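Local coordinates for AT-rich DNA-binding protein (PDB 2DT5) that probably represses transcription in response to the cellular NADH/NAD(+) balance, binding DNA through a winged-helix domain and the dinucleotide through a Rossmann domain, at residues I12-I17 against G36-T41; R79-C84 against E103-R108; D131-R136 against D158-A163; I143-V148 against G167-A172. The protein carries 1 engineered substitution. All blocks are in the same frame, centred on the assembly; numbering follows the deposited sequence.

Contact 1 (I12-I17 against G36-T41); sequences ITYLRI and GLAQVT. Engineered in segment 36-41: G36 (natural residue Glu).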
# COMPACT_ATOMS: atom_id res chain seq x y z
N ILE B 12 2.07 -1.59 -12.90
CA ILE B 12 0.76 -1.51 -12.27
C ILE B 12 0.30 -0.05 -12.28
O ILE B 12 -0.86 0.24 -12.55
CB ILE B 12 0.81 -2.08 -10.83
CG1 ILE B 12 1.12 -3.59 -10.89
CG2 ILE B 12 -0.54 -1.84 -10.09
CD1 ILE B 12 1.56 -4.23 -9.56
N THR B 13 1.22 0.87 -12.03
CA THR B 13 0.86 2.29 -12.06
C THR B 13 0.39 2.71 -13.46
O THR B 13 -0.63 3.39 -13.61
CB THR B 13 2.05 3.17 -11.67
OG1 THR B 13 2.44 2.88 -10.33
CG2 THR B 13 1.68 4.63 -11.81
N TYR B 14 1.15 2.30 -14.48
CA TYR B 14 0.83 2.64 -15.86
C TYR B 14 -0.55 2.12 -16.21
O TYR B 14 -1.32 2.76 -16.95
CB TYR B 14 1.85 2.01 -16.82
CG TYR B 14 3.30 2.40 -16.58
CD1 TYR B 14 4.33 1.53 -16.91
CD2 TYR B 14 3.63 3.65 -16.05
CE1 TYR B 14 5.67 1.88 -16.73
CE2 TYR B 14 4.98 4.02 -15.87
CZ TYR B 14 5.99 3.12 -16.21
OH TYR B 14 7.31 3.43 -16.01
N LEU B 15 -0.88 0.94 -15.69
CA LEU B 15 -2.17 0.34 -15.97
C LEU B 15 -3.31 1.15 -15.35
O LEU B 15 -4.36 1.34 -15.99
CB LEU B 15 -2.20 -1.10 -15.47
CG LEU B 15 -3.52 -1.83 -15.72
CD1 LEU B 15 -3.81 -1.86 -17.22
CD2 LEU B 15 -3.46 -3.25 -15.14
N ARG B 16 -3.12 1.63 -14.12
CA ARG B 16 -4.15 2.45 -13.45
C ARG B 16 -4.38 3.69 -14.30
O ARG B 16 -5.51 4.02 -14.63
CB ARG B 16 -3.71 2.89 -12.03
CG ARG B 16 -3.49 1.75 -11.05
CD ARG B 16 -4.51 0.65 -11.29
NE ARG B 16 -4.25 -0.53 -10.46
CZ ARG B 16 -4.78 -1.73 -10.69
NH1 ARG B 16 -5.59 -1.92 -11.73
NH2 ARG B 16 -4.51 -2.72 -9.86
N ILE B 17 -3.28 4.35 -14.66
CA ILE B 17 -3.31 5.55 -15.48
C ILE B 17 -4.05 5.28 -16.80
O ILE B 17 -4.93 6.06 -17.19
CB ILE B 17 -1.90 6.00 -15.81
CG1 ILE B 17 -1.21 6.47 -14.52
CG2 ILE B 17 -1.92 7.08 -16.87
CD1 ILE B 17 0.26 6.74 -14.69
N GLY B 36 4.55 11.49 -17.04
CA GLY B 36 4.09 12.58 -16.20
C GLY B 36 3.05 12.11 -15.22
O GLY B 36 3.16 12.35 -14.02
N LEU B 37 2.03 11.42 -15.72
CA LEU B 37 0.98 10.92 -14.86
C LEU B 37 1.47 9.92 -13.81
O LEU B 37 0.88 9.79 -12.75
CB LEU B 37 -0.12 10.27 -15.70
CG LEU B 37 -0.81 11.19 -16.70
CD1 LEU B 37 -1.89 10.41 -17.44
CD2 LEU B 37 -1.41 12.39 -15.97
N ALA B 38 2.56 9.22 -14.10
CA ALA B 38 3.09 8.23 -13.17
C ALA B 38 4.29 8.79 -12.41
O ALA B 38 4.90 8.09 -11.61
CB ALA B 38 3.50 6.96 -13.92
N GLN B 39 4.62 10.04 -12.69
CA GLN B 39 5.75 10.70 -12.05
C GLN B 39 7.08 10.00 -12.30
O GLN B 39 7.90 9.83 -11.40
CB GLN B 39 5.51 10.84 -10.54
CG GLN B 39 4.16 11.46 -10.19
CD GLN B 39 4.08 11.95 -8.74
OE1 GLN B 39 3.00 12.01 -8.16
NE2 GLN B 39 5.23 12.31 -8.17
N VAL B 40 7.29 9.59 -13.55
CA VAL B 40 8.54 8.94 -13.93
C VAL B 40 8.93 9.55 -15.28
O VAL B 40 8.06 9.91 -16.07
CB VAL B 40 8.37 7.40 -14.07
CG1 VAL B 40 7.58 6.83 -12.88
CG2 VAL B 40 7.68 7.06 -15.36
N THR B 41 10.23 9.66 -15.55
CA THR B 41 10.71 10.24 -16.80
C THR B 41 10.20 9.46 -18.02
O THR B 41 10.03 8.24 -17.97
CB THR B 41 12.26 10.30 -16.85
OG1 THR B 41 12.79 8.97 -16.99
CG2 THR B 41 12.82 10.91 -15.56
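I17 of helix 7-23 reaches the end of helix 31-37 with two of its methyl groups, and the packing there is tight. Its CD1 lies 3.3 Å from CB of A38, while its CG2 branch meets CD1 of L37 at 3.4 Å; both are shorter than a usual carbon-carbon contact. The two branches divide the work because CG2 stands anti to the backbone N and CG1, which carries CD1, anti to the carbonyl carbon (chi1 -67°). T13, one turn earlier, adds its methyl: CG2 comes within 3.6 Å of A38 CB, so the alanine methyl touches both T13 and I17. The hydroxyl of T13 is turned back to the carbonyl of S9.

The Y14 ring presents an edge, with CE2 3.8 Å from A38 CB, and V40 CG2 lies near the ring plane, 3.7 Å from the Y14 OH. That hydroxyl is hydrogen-bonded to D48.

Helix 31-37 closes in a Schellman motif, with Q39 at positive phi, and T41 then caps the N-terminus of helix 42-51. G36, an engineered residue, lies in the last turn of helix 31-37. The contact thus packs helix 7-23 against the turn between helices 31-37 and 42-51 of the predicted helix-turn-helix region, with V45 of helix 42-51 touching both Y14 and V40 and L71 of helix 64-75 also reaching Y14.

Contact 2 (R79-C84 against E103-R108); sequences RKWGLC and ESFELR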
# COMPACT_ATOMS: atom_id res chain seq x y z
N ARG B 79 -5.89 -13.55 -16.51
CA ARG B 79 -6.10 -14.90 -16.01
C ARG B 79 -7.11 -14.77 -14.86
O ARG B 79 -7.34 -13.66 -14.38
CB ARG B 79 -4.80 -15.48 -15.47
CG ARG B 79 -3.74 -15.78 -16.51
CD ARG B 79 -2.40 -15.97 -15.85
NE ARG B 79 -1.38 -16.49 -16.76
CZ ARG B 79 -1.26 -17.77 -17.10
NH1 ARG B 79 -2.10 -18.67 -16.61
NH2 ARG B 79 -0.29 -18.15 -17.91
N LYS B 80 -7.72 -15.87 -14.44
CA LYS B 80 -8.63 -15.82 -13.30
C LYS B 80 -7.95 -16.63 -12.20
O LYS B 80 -7.90 -17.85 -12.27
CB LYS B 80 -9.99 -16.42 -13.64
CG LYS B 80 -10.98 -16.35 -12.48
CD LYS B 80 -12.29 -17.09 -12.77
CE LYS B 80 -13.09 -16.44 -13.89
NZ LYS B 80 -13.51 -15.05 -13.54
N TRP B 81 -7.41 -15.94 -11.19
CA TRP B 81 -6.73 -16.62 -10.09
C TRP B 81 -7.67 -17.02 -8.96
O TRP B 81 -8.59 -16.28 -8.61
CB TRP B 81 -5.64 -15.74 -9.49
CG TRP B 81 -4.55 -15.35 -10.44
CD1 TRP B 81 -4.51 -14.26 -11.26
CD2 TRP B 81 -3.29 -16.03 -10.61
NE1 TRP B 81 -3.30 -14.20 -11.92
CE2 TRP B 81 -2.54 -15.28 -11.55
CE3 TRP B 81 -2.74 -17.20 -10.07
CZ2 TRP B 81 -1.25 -15.65 -11.93
CZ3 TRP B 81 -1.45 -17.57 -10.46
CH2 TRP B 81 -0.72 -16.80 -11.39
N GLY B 82 -7.44 -18.19 -8.38
CA GLY B 82 -8.26 -18.63 -7.27
C GLY B 82 -7.62 -18.20 -5.96
O GLY B 82 -6.43 -18.48 -5.73
N LEU B 83 -8.37 -17.51 -5.10
CA LEU B 83 -7.81 -17.07 -3.83
C LEU B 83 -8.55 -17.67 -2.63
O LEU B 83 -9.63 -18.25 -2.76
CB LEU B 83 -7.88 -15.52 -3.64
CG LEU B 83 -7.62 -14.53 -4.77
CD1 LEU B 83 -7.57 -13.12 -4.20
CD2 LEU B 83 -6.34 -14.85 -5.51
N CYS B 84 -7.97 -17.54 -1.47
CA CYS B 84 -8.60 -17.98 -0.25
C CYS B 84 -8.15 -17.03 0.84
O CYS B 84 -7.15 -16.32 0.71
CB CYS B 84 -8.21 -19.41 0.09
SG CYS B 84 -6.48 -19.62 0.63
N GLU B 103 -12.38 -9.31 -11.89
CA GLU B 103 -12.43 -10.61 -12.55
C GLU B 103 -11.16 -11.43 -12.43
O GLU B 103 -11.21 -12.65 -12.49
CB GLU B 103 -12.76 -10.45 -14.04
CG GLU B 103 -14.20 -10.08 -14.30
CD GLU B 103 -14.69 -10.54 -15.66
OE1 GLU B 103 -15.84 -10.19 -16.02
OE2 GLU B 103 -13.94 -11.26 -16.37
N SER B 104 -10.03 -10.77 -12.26
CA SER B 104 -8.74 -11.47 -12.16
C SER B 104 -8.55 -12.32 -10.91
O SER B 104 -7.81 -13.31 -10.94
CB SER B 104 -7.61 -10.45 -12.22
OG SER B 104 -7.74 -9.62 -13.36
N PHE B 105 -9.20 -11.94 -9.81
CA PHE B 105 -9.05 -12.65 -8.55
C PHE B 105 -10.39 -13.11 -8.00
O PHE B 105 -11.26 -12.30 -7.72
CB PHE B 105 -8.37 -11.74 -7.54
CG PHE B 105 -7.10 -11.13 -8.05
CD1 PHE B 105 -7.05 -9.80 -8.41
CD2 PHE B 105 -5.97 -11.92 -8.23
CE1 PHE B 105 -5.90 -9.24 -8.93
CE2 PHE B 105 -4.80 -11.37 -8.75
CZ PHE B 105 -4.76 -10.04 -9.10
N GLU B 106 -10.53 -14.42 -7.83
CA GLU B 106 -11.79 -14.97 -7.36
C GLU B 106 -11.58 -15.78 -6.09
O GLU B 106 -10.82 -16.74 -6.09
CB GLU B 106 -12.37 -15.86 -8.46
CG GLU B 106 -13.77 -16.34 -8.20
CD GLU B 106 -14.15 -17.50 -9.12
OE1 GLU B 106 -15.36 -17.79 -9.24
OE2 GLU B 106 -13.24 -18.12 -9.71
N LEU B 107 -12.27 -15.38 -5.02
CA LEU B 107 -12.18 -16.05 -3.72
C LEU B 107 -12.87 -17.41 -3.78
O LEU B 107 -14.06 -17.49 -4.13
CB LEU B 107 -12.84 -15.17 -2.65
CG LEU B 107 -12.12 -13.87 -2.29
CD1 LEU B 107 -13.08 -12.92 -1.61
CD2 LEU B 107 -10.94 -14.16 -1.38
N ARG B 108 -12.15 -18.47 -3.41
CA ARG B 108 -12.74 -19.81 -3.48
C ARG B 108 -12.61 -20.62 -2.20
O ARG B 108 -12.87 -21.82 -2.20
CB ARG B 108 -12.11 -20.62 -4.62
CG ARG B 108 -12.32 -20.00 -5.99
CD ARG B 108 -11.49 -20.71 -7.07
NE ARG B 108 -11.56 -19.97 -8.33
CZ ARG B 108 -10.80 -20.19 -9.40
NH1 ARG B 108 -9.89 -21.15 -9.40
NH2 ARG B 108 -10.95 -19.43 -10.47
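W81 and F105 start the pairing of two parallel strands, 81-86 and 105-112, joined through helix 90-96 in a right-handed beta-alpha-beta crossover of the Rossmann domain. Four backbone bonds zip the strands together. W81 N gives to S104 O at 2.7 Å, and W81 O in turn accepts from E106 N (2.8 Å). L83 N gives to E106 O at 2.8 Å, and L83 O takes the R108 N-H at 2.6 Å. On the far edge of strand 81-86, G82 N is bonded to the E142 carboxylate (OE1), and the backbone of C84 pairs with I143 and L145 of strand 143-146.

The W81 indole N-H is taken by G76 O and the S104 hydroxyl is bonded to L77 O, while K80 NZ makes a weak, long bond (3.5 Å) to E103 O.

On the apolar face W81 and F105 lie side by side, their planes near parallel but slid apart with little overlap, and L83 CD1 rests against F105 CB. L193 of the second subunit packs on L83 and F105.

Across the sheet from these rings, the extended R108 chain carries its guanidinium back over G82, whose CA lies over one face. R140 O holds NH1. R108 forms a salt bridge with E106, its NE (2.9 Å) and NH2 (2.7 Å) both on OE2, and that oxygen is also 3.4 Å from K80 CD.

Contact 3 (D131-R136 against D158-A163); sequences DLLPQR and DLLVAA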
# COMPACT_ATOMS: atom_id res chain seq x y z
N ASP B 131 -7.74 -27.32 8.39
CA ASP B 131 -7.26 -28.67 8.12
C ASP B 131 -7.63 -29.12 6.71
O ASP B 131 -7.00 -30.03 6.17
CB ASP B 131 -7.82 -29.70 9.12
CG ASP B 131 -7.27 -29.52 10.51
OD1 ASP B 131 -6.16 -28.97 10.64
OD2 ASP B 131 -7.94 -29.95 11.47
N LEU B 132 -8.64 -28.48 6.13
CA LEU B 132 -9.09 -28.82 4.78
C LEU B 132 -8.23 -28.28 3.62
O LEU B 132 -8.44 -28.66 2.47
CB LEU B 132 -10.53 -28.35 4.58
CG LEU B 132 -11.58 -29.29 5.17
CD1 LEU B 132 -12.93 -28.61 5.23
CD2 LEU B 132 -11.64 -30.53 4.31
N LEU B 133 -7.27 -27.42 3.93
CA LEU B 133 -6.39 -26.84 2.90
C LEU B 133 -5.79 -27.85 1.92
O LEU B 133 -5.87 -27.68 0.70
CB LEU B 133 -5.23 -26.08 3.55
CG LEU B 133 -5.44 -24.68 4.13
CD1 LEU B 133 -4.10 -24.18 4.63
CD2 LEU B 133 -5.99 -23.73 3.06
N PRO B 134 -5.18 -28.92 2.44
CA PRO B 134 -4.59 -29.89 1.51
C PRO B 134 -5.59 -30.48 0.51
O PRO B 134 -5.21 -30.88 -0.59
CB PRO B 134 -3.98 -30.93 2.45
CG PRO B 134 -4.82 -30.84 3.68
CD PRO B 134 -5.05 -29.37 3.83
N GLN B 135 -6.87 -30.48 0.86
CA GLN B 135 -7.89 -31.03 -0.01
C GLN B 135 -8.69 -29.94 -0.70
O GLN B 135 -9.71 -30.22 -1.33
CB GLN B 135 -8.83 -31.90 0.80
CG GLN B 135 -8.13 -32.59 1.96
CD GLN B 135 -9.10 -33.01 3.03
OE1 GLN B 135 -8.71 -33.23 4.18
NE2 GLN B 135 -10.37 -33.12 2.66
N ARG B 136 -8.26 -28.68 -0.58
CA ARG B 136 -8.97 -27.57 -1.20
C ARG B 136 -8.11 -26.74 -2.15
O ARG B 136 -8.59 -26.25 -3.17
CB ARG B 136 -9.56 -26.65 -0.13
CG ARG B 136 -10.82 -27.18 0.51
CD ARG B 136 -12.02 -26.84 -0.35
NE ARG B 136 -12.86 -27.99 -0.64
CZ ARG B 136 -13.40 -28.78 0.28
NH1 ARG B 136 -13.18 -28.55 1.57
NH2 ARG B 136 -14.17 -29.79 -0.08
N ASP B 158 3.20 -22.25 6.78
CA ASP B 158 3.76 -23.59 6.60
C ASP B 158 2.67 -24.52 6.08
O ASP B 158 2.89 -25.30 5.15
CB ASP B 158 4.30 -24.12 7.93
CG ASP B 158 5.52 -23.35 8.40
OD1 ASP B 158 5.85 -23.45 9.61
OD2 ASP B 158 6.15 -22.65 7.58
N LEU B 159 1.50 -24.43 6.69
CA LEU B 159 0.37 -25.24 6.27
C LEU B 159 -0.03 -24.92 4.83
O LEU B 159 -0.41 -25.82 4.07
CB LEU B 159 -0.82 -25.01 7.20
CG LEU B 159 -0.65 -25.58 8.61
CD1 LEU B 159 -1.84 -25.20 9.51
CD2 LEU B 159 -0.50 -27.10 8.51
N LEU B 160 0.04 -23.64 4.45
CA LEU B 160 -0.31 -23.22 3.10
C LEU B 160 0.71 -23.78 2.11
O LEU B 160 0.35 -24.29 1.06
CB LEU B 160 -0.37 -21.69 3.01
CG LEU B 160 -1.70 -21.11 3.53
CD1 LEU B 160 -1.59 -19.61 3.76
CD2 LEU B 160 -2.80 -21.44 2.54
N VAL B 161 1.99 -23.67 2.46
CA VAL B 161 3.03 -24.20 1.58
C VAL B 161 2.77 -25.69 1.38
O VAL B 161 2.73 -26.18 0.25
CB VAL B 161 4.42 -24.01 2.20
CG1 VAL B 161 5.47 -24.71 1.35
CG2 VAL B 161 4.73 -22.52 2.31
N ALA B 162 2.58 -26.40 2.48
CA ALA B 162 2.34 -27.84 2.42
C ALA B 162 1.15 -28.19 1.53
O ALA B 162 1.21 -29.17 0.78
CB ALA B 162 2.11 -28.39 3.82
N ALA B 163 0.08 -27.41 1.62
CA ALA B 163 -1.12 -27.69 0.82
C ALA B 163 -0.94 -27.36 -0.66
O ALA B 163 -1.76 -27.74 -1.49
CB ALA B 163 -2.31 -26.92 1.40
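The 3-10 turn that follows strand 125-129 packs on the last turns of helix 150-163, at the outer layer of the Rossmann domain, with L133 and A163 at its centre. CB of A163 points into the turn, 3.7 Å from L133 CB and 3.6 Å from both L133 C and P134 N. The alanine methyl therefore sits against the peptide link between the two residues, and the backbones come close, 4.2 Å between CA of P134 and CA of A163.

Deeper in, L133 extends along the helix. With CG anti to its own carbonyl carbon (chi1 -78°), its two methyls are carried to L160, where CD1 meets L160 CD2 at 3.7 Å and CD2 lies 4.0 Å from the same methyl. L160 leaves its helix heading away from the turn, yet its branched end comes back to L133. L159 meets L133 CD1 with its carbonyl O (4.1 Å) and its CB.

Beyond the pair, L133 also touches F111 of strand 105-112, and V137 packs on A163. The contact rests on van der Waals packing, with no hydrogen bond between the two segments, and it joins a strand-connecting turn to a helix flanking the parallel sheet, the layered alpha/beta packing of a Rossmann fold.

Contact 4 (I143-V148 against G167-A172); sequences IALLTV and GILNFA. With NAD (nicotinamide-adenine-dinucleotide), chain L.
A144 and L169 lie in the closely paired part of this contact, where strands 143-146 and 167-170 run parallel at 22°. A144 N bonds to G167 O at 2.9 Å, A144 O accepts from L169 N, and L146 N returns to L169 O at 2.9 Å. The ladder ends with F171 N on L146 O, 3.0 Å. On one face L145 and L169 lie side by side, with F171 beyond them: L145 CG meets the phenyl edge at CE1, 4.0 Å away. On the other, I168 CG2 packs 3.9 Å from L146 CB, against A156 and A157 of helix 150-163.

Strand 143-146, helix 150-163 and strand 167-170 form a beta-alpha-beta unit of the Rossmann domain, and the cofactor lies at the C-terminal ends of its strands. There the strand pairing gives way to loop. T147 points its CG2 at F171, 3.6 Å from CD1, because its OG1 takes the position between the backbone N and carbonyl carbon and bonds to G87 O.

Beyond the last rung the two segments draw apart and both bind NAD. V148 and A172 meet more loosely, through V148 O and A172 CB at 3.7 Å. V148 O accepts the O3D hydroxyl of the nicotinamide ribose at 2.7 Å, while F171 O takes the carboxamide N7N of the nicotinamide; V148 CG1 rests on the adenine.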
# COMPACT_ATOMS: atom_id res chain seq x y z
N ILE B 143 -3.43 -18.35 -4.66
CA ILE B 143 -3.02 -17.27 -3.76
C ILE B 143 -3.79 -17.25 -2.43
O ILE B 143 -5.01 -17.37 -2.41
CB ILE B 143 -3.21 -15.91 -4.48
CG1 ILE B 143 -2.27 -15.85 -5.69
CG2 ILE B 143 -3.00 -14.74 -3.51
CD1 ILE B 143 -2.38 -14.58 -6.53
N ALA B 144 -3.08 -17.08 -1.32
CA ALA B 144 -3.75 -17.05 -0.03
C ALA B 144 -3.57 -15.70 0.65
O ALA B 144 -2.47 -15.16 0.67
CB ALA B 144 -3.22 -18.17 0.88
N LEU B 145 -4.65 -15.15 1.20
CA LEU B 145 -4.61 -13.89 1.94
C LEU B 145 -4.48 -14.31 3.41
O LEU B 145 -5.42 -14.87 4.00
CB LEU B 145 -5.89 -13.06 1.70
CG LEU B 145 -5.92 -12.18 0.43
CD1 LEU B 145 -5.58 -13.01 -0.78
CD2 LEU B 145 -7.30 -11.53 0.26
N LEU B 146 -3.31 -14.05 3.99
CA LEU B 146 -3.05 -14.45 5.36
C LEU B 146 -3.40 -13.36 6.35
O LEU B 146 -2.69 -12.37 6.47
CB LEU B 146 -1.57 -14.83 5.53
CG LEU B 146 -1.25 -15.56 6.85
CD1 LEU B 146 -2.20 -16.76 7.02
CD2 LEU B 146 0.20 -16.03 6.84
N THR B 147 -4.48 -13.57 7.08
CA THR B 147 -4.96 -12.61 8.06
C THR B 147 -5.16 -13.25 9.45
O THR B 147 -6.22 -13.11 10.05
CB THR B 147 -6.29 -11.98 7.57
OG1 THR B 147 -7.17 -13.02 7.14
CG2 THR B 147 -6.02 -11.06 6.36
N VAL B 148 -4.15 -13.98 9.92
CA VAL B 148 -4.21 -14.59 11.25
C VAL B 148 -3.32 -13.72 12.13
O VAL B 148 -2.51 -12.94 11.62
CB VAL B 148 -3.65 -16.05 11.26
CG1 VAL B 148 -4.44 -16.92 10.30
CG2 VAL B 148 -2.17 -16.07 10.91
N GLY B 167 1.35 -18.45 -3.84
CA GLY B 167 1.69 -17.13 -3.36
C GLY B 167 0.88 -16.77 -2.12
O GLY B 167 -0.22 -17.27 -1.92
N ILE B 168 1.45 -15.91 -1.29
CA ILE B 168 0.76 -15.47 -0.08
C ILE B 168 0.81 -13.96 0.04
O ILE B 168 1.89 -13.36 0.02
CB ILE B 168 1.40 -16.05 1.22
CG1 ILE B 168 1.39 -17.59 1.20
CG2 ILE B 168 0.65 -15.54 2.43
CD1 ILE B 168 2.05 -18.22 2.40
N LEU B 169 -0.35 -13.35 0.16
CA LEU B 169 -0.47 -11.93 0.40
C LEU B 169 -0.58 -11.89 1.93
O LEU B 169 -1.64 -12.16 2.50
CB LEU B 169 -1.69 -11.31 -0.26
CG LEU B 169 -1.80 -9.79 -0.27
CD1 LEU B 169 -0.66 -9.20 -1.08
CD2 LEU B 169 -3.15 -9.34 -0.83
N ASN B 170 0.52 -11.54 2.58
CA ASN B 170 0.65 -11.56 4.03
C ASN B 170 0.28 -10.26 4.72
O ASN B 170 0.96 -9.25 4.54
CB ASN B 170 2.10 -11.90 4.39
CG ASN B 170 2.35 -11.85 5.87
OD1 ASN B 170 3.39 -11.37 6.33
ND2 ASN B 170 1.39 -12.35 6.64
N PHE B 171 -0.80 -10.27 5.49
CA PHE B 171 -1.19 -9.06 6.22
C PHE B 171 -0.61 -9.04 7.63
O PHE B 171 -0.52 -7.97 8.25
CB PHE B 171 -2.71 -8.93 6.31
CG PHE B 171 -3.39 -8.71 4.97
CD1 PHE B 171 -3.52 -9.76 4.07
CD2 PHE B 171 -3.86 -7.45 4.62
CE1 PHE B 171 -4.12 -9.57 2.82
CE2 PHE B 171 -4.47 -7.23 3.37
CZ PHE B 171 -4.60 -8.29 2.47
N ALA B 172 -0.25 -10.21 8.15
CA ALA B 172 0.32 -10.28 9.51
C ALA B 172 1.63 -9.50 9.60
O ALA B 172 2.47 -9.58 8.71
CB ALA B 172 0.55 -11.74 9.89
PA NAD L . -8.69 -11.35 14.77
O1A NAD L . -10.00 -10.62 14.72
O2A NAD L . -8.14 -11.78 16.10
O5B NAD L . -8.87 -12.57 13.82
C5B NAD L . -7.83 -13.56 13.60
C4B NAD L . -8.53 -14.81 13.13
O4B NAD L . -7.44 -15.76 12.89
C3B NAD L . -9.44 -15.55 14.19
O3B NAD L . -10.77 -15.75 13.63
C2B NAD L . -8.73 -16.87 14.48
O2B NAD L . -9.51 -17.95 14.83
C1B NAD L . -7.96 -17.03 13.17
N9A NAD L . -6.81 -17.89 13.28
C8A NAD L . -5.79 -18.04 14.23
N7A NAD L . -4.91 -18.97 13.91
C5A NAD L . -5.30 -19.50 12.73
C6A NAD L . -4.75 -20.55 11.86
N6A NAD L . -3.65 -21.22 12.17
N1A NAD L . -5.47 -20.80 10.69
C2A NAD L . -6.60 -20.16 10.32
N3A NAD L . -7.17 -19.15 11.11
C4A NAD L . -6.49 -18.86 12.31
O3 NAD L . -7.57 -10.46 14.07
PN NAD L . -7.67 -9.18 13.03
O1N NAD L . -7.86 -7.94 13.81
O2N NAD L . -8.69 -9.57 12.01
O5D NAD L . -6.17 -9.17 12.45
C5D NAD L . -5.69 -10.28 11.62
C4D NAD L . -4.29 -10.02 11.22
O4D NAD L . -4.24 -8.75 10.41
C3D NAD L . -3.29 -9.75 12.42
O3D NAD L . -2.00 -10.35 12.14
C2D NAD L . -3.18 -8.23 12.42
O2D NAD L . -2.08 -7.73 13.10
C1D NAD L . -3.16 -7.95 10.87
N1N NAD L . -3.32 -6.50 10.60
C2N NAD L . -2.66 -6.03 9.43
C3N NAD L . -2.95 -4.88 8.84
C7N NAD L . -2.17 -4.44 7.64
O7N NAD L . -2.30 -3.25 7.27
N7N NAD L . -1.34 -5.31 7.05
C4N NAD L . -4.06 -3.98 9.38
C5N NAD L . -5.12 -4.86 10.02
C6N NAD L . -4.64 -5.88 10.86

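How the contacts relate
Along the chain contact 1 comes first, in the N-terminal DNA-binding region, followed by contact 2; the segments of contacts 3 and 4 then alternate. Contacts 2, 3 and 4 share the Rossmann domain. Contacts 2 and 4 lie in one sheet, their centres about 14 Å apart, joined where strand 81-86 pairs with strand 143-146. The centres of contacts 3 and 4 are about 13 Å apart, and L160 packs on A144 and I168, putting helix 150-163 over that sheet. Contact 1 stands apart, its centre about 25 Å from that of contact 2 and 27 Å from that of contact 4. Contacts 1, 2 and 4 also touch the second subunit, so the dimer adjoins both the DNA-binding and cofactor-binding regions.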